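Local coordinates for N-acetylneuraminic acid (Sialic acid) synthetase (Leptospira borgpetersenii serovar Hardjo-bovis, PDB 6NCS), which probably acts as an N-acylneuraminate-9-phosphate synthase of the NeuB family, a manganese-binding enzyme of sialic acid biosynthesis, at residues Q11-G16 and G144-L149. Sequence-based numbering, arbitrary orientation.
With ACT (acetate ion), chain E.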
loop_
_atom_site.group_PDB
_atom_site.type_symbol
_atom_site.label_atom_id
_atom_site.label_comp_id
_atom_site.label_asym_id
_atom_site.label_seq_id
_atom_site.Cartn_x
_atom_site.Cartn_y
_atom_site.Cartn_z
ATOM N N GLN A 11 17.187 -2.566 -7.158
ATOM C CA GLN A 11 18.631 -2.365 -7.135
ATOM C C GLN A 11 18.936 -0.991 -6.559
ATOM O O GLN A 11 18.566 0.029 -7.148
ATOM C CB GLN A 11 19.213 -2.496 -8.539
ATOM C CG GLN A 11 18.954 -3.826 -9.205
ATOM C CD GLN A 11 19.928 -4.096 -10.334
ATOM O OE1 GLN A 11 19.538 -4.516 -11.423
ATOM N NE2 GLN A 11 21.211 -3.858 -10.075
ATOM N N GLU A 12 19.618 -0.956 -5.417
ATOM C CA GLU A 12 19.796 0.310 -4.727
ATOM C C GLU A 12 20.764 1.211 -5.486
ATOM O O GLU A 12 21.670 0.750 -6.182
ATOM C CB GLU A 12 20.292 0.076 -3.300
ATOM C CG GLU A 12 21.620 -0.629 -3.230
ATOM C CD GLU A 12 22.173 -0.712 -1.815
ATOM O OE1 GLU A 12 21.423 -0.445 -0.846
ATOM O OE2 GLU A 12 23.367 -1.043 -1.677
ATOM N N ILE A 13 20.536 2.509 -5.369
ATOM C CA ILE A 13 21.429 3.521 -5.908
ATOM C C ILE A 13 22.178 4.121 -4.733
ATOM O O ILE A 13 21.591 4.797 -3.878
ATOM C CB ILE A 13 20.675 4.595 -6.696
ATOM C CG1 ILE A 13 20.078 3.967 -7.955
ATOM C CG2 ILE A 13 21.611 5.752 -7.027
ATOM C CD1 ILE A 13 19.315 4.930 -8.797
ATOM N N THR A 14 23.480 3.873 -4.688
ATOM C CA THR A 14 24.332 4.343 -3.608
ATOM C C THR A 14 25.373 5.271 -4.201
ATOM O O THR A 14 26.174 4.852 -5.043
ATOM C CB THR A 14 25.007 3.180 -2.880
ATOM O OG1 THR A 14 25.604 2.301 -3.840
ATOM C CG2 THR A 14 23.993 2.405 -2.045
ATOM N N LEU A 15 25.348 6.531 -3.779
ATOM C CA LEU A 15 26.372 7.503 -4.150
ATOM C C LEU A 15 26.790 8.205 -2.862
ATOM O O LEU A 15 26.165 9.187 -2.451
ATOM C CB LEU A 15 25.857 8.477 -5.198
ATOM C CG LEU A 15 26.988 9.210 -5.922
ATOM C CD1 LEU A 15 27.794 8.233 -6.765
ATOM C CD2 LEU A 15 26.443 10.314 -6.772
ATOM N N GLY A 16 27.838 7.689 -2.224
ATOM C CA GLY A 16 28.213 8.203 -0.915
ATOM C C GLY A 16 27.075 7.980 0.071
ATOM O O GLY A 16 26.586 6.855 0.252
ATOM N N GLY A 144 25.948 11.071 -16.911
ATOM C CA GLY A 144 26.426 10.154 -15.901
ATOM C C GLY A 144 25.856 10.379 -14.517
ATOM O O GLY A 144 26.119 9.565 -13.614
ATOM N N LEU A 145 25.087 11.447 -14.311
ATOM C CA LEU A 145 24.507 11.709 -13.004
ATOM C C LEU A 145 23.318 10.786 -12.746
ATOM O O LEU A 145 22.792 10.135 -13.652
ATOM C CB LEU A 145 24.052 13.166 -12.902
ATOM C CG LEU A 145 25.108 14.223 -13.219
ATOM C CD1 LEU A 145 24.503 15.619 -13.038
ATOM C CD2 LEU A 145 26.321 14.030 -12.327
ATOM N N ILE A 146 22.901 10.737 -11.481
ATOM C CA ILE A 146 21.673 10.041 -11.121
ATOM C C ILE A 146 20.502 10.798 -11.719
ATOM O O ILE A 146 20.441 12.027 -11.630
ATOM C CB ILE A 146 21.525 9.956 -9.594
ATOM C CG1 ILE A 146 22.715 9.226 -8.963
ATOM C CG2 ILE A 146 20.180 9.312 -9.209
ATOM C CD1 ILE A 146 22.856 9.544 -7.484
ATOM N N VAL A 147 19.561 10.076 -12.324
ATOM C CA VAL A 147 18.431 10.706 -12.997
ATOM C C VAL A 147 17.151 10.183 -12.375
ATOM O O VAL A 147 16.950 8.965 -12.292
ATOM C CB VAL A 147 18.426 10.437 -14.510
ATOM C CG1 VAL A 147 17.197 11.100 -15.133
ATOM C CG2 VAL A 147 19.705 10.956 -15.158
ATOM N N ILE A 148 16.294 11.102 -11.945
ATOM C CA ILE A 148 14.939 10.785 -11.517
ATOM C C ILE A 148 14.001 11.308 -12.593
ATOM O O ILE A 148 14.006 12.508 -12.891
ATOM C CB ILE A 148 14.604 11.416 -10.160
ATOM C CG1 ILE A 148 15.614 10.990 -9.087
ATOM C CG2 ILE A 148 13.185 11.035 -9.779
ATOM C CD1 ILE A 148 15.376 11.675 -7.723
ATOM N N LEU A 149 13.210 10.414 -13.187
ATOM C CA LEU A 149 12.232 10.763 -14.212
ATOM C C LEU A 149 10.833 10.512 -13.668
ATOM O O LEU A 149 10.589 9.467 -13.066
ATOM C CB LEU A 149 12.451 9.920 -15.467
ATOM C CG LEU A 149 11.444 10.051 -16.614
ATOM C CD1 LEU A 149 11.517 11.446 -17.260
ATOM C CD2 LEU A 149 11.688 8.952 -17.645
HETATM C C ACT E . 24.640 3.624 -8.296
HETATM O O ACT E . 24.947 4.830 -8.560
HETATM O OXT ACT E . 24.777 2.989 -7.206
HETATM C CH3 ACT E . 24.009 2.822 -9.491
#
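I146 reaches across to I13 and L15 with its CG1-CD1 branch, a compact example of how one isoleucine can join two pieces of a fold that share no backbone hydrogen bond. Its CB is still 4.9 Å from CG2 of I13. There the chain forks: CG1 lies anti to the carbonyl carbon (chi1 -59°) and runs toward the other strand, coming 4.1 Å from that same I13 methyl, while the CG2 branch of I146 remains slightly farther from it. At the tip, CD1 of I146 has hydrocarbon on two sides, with CG2 of I13 at 4.0 Å and L15 meeting it through CD2 at 3.7 Å and through CB.

Residues 146-150 form one of the eight parallel strands of a TIM barrel, and I146 stands at its start, so the hairpin made by strands 13-15 and 18-20 packs at the N-terminal end of the barrel, away from the manganese bound by H210 and H231. I13 also touches I174 on the neighbouring barrel strand, and I146 rests on I123 and P172.

T14, between I13 and L15 in the strand, turns its CB away from residues 144-149. Its backbone N donates a hydrogen bond of 3.0 Å to OXT of an acetate ion, probably from the crystallisation liquor, whose O atom lies 3.8 Å from CG2 of I13.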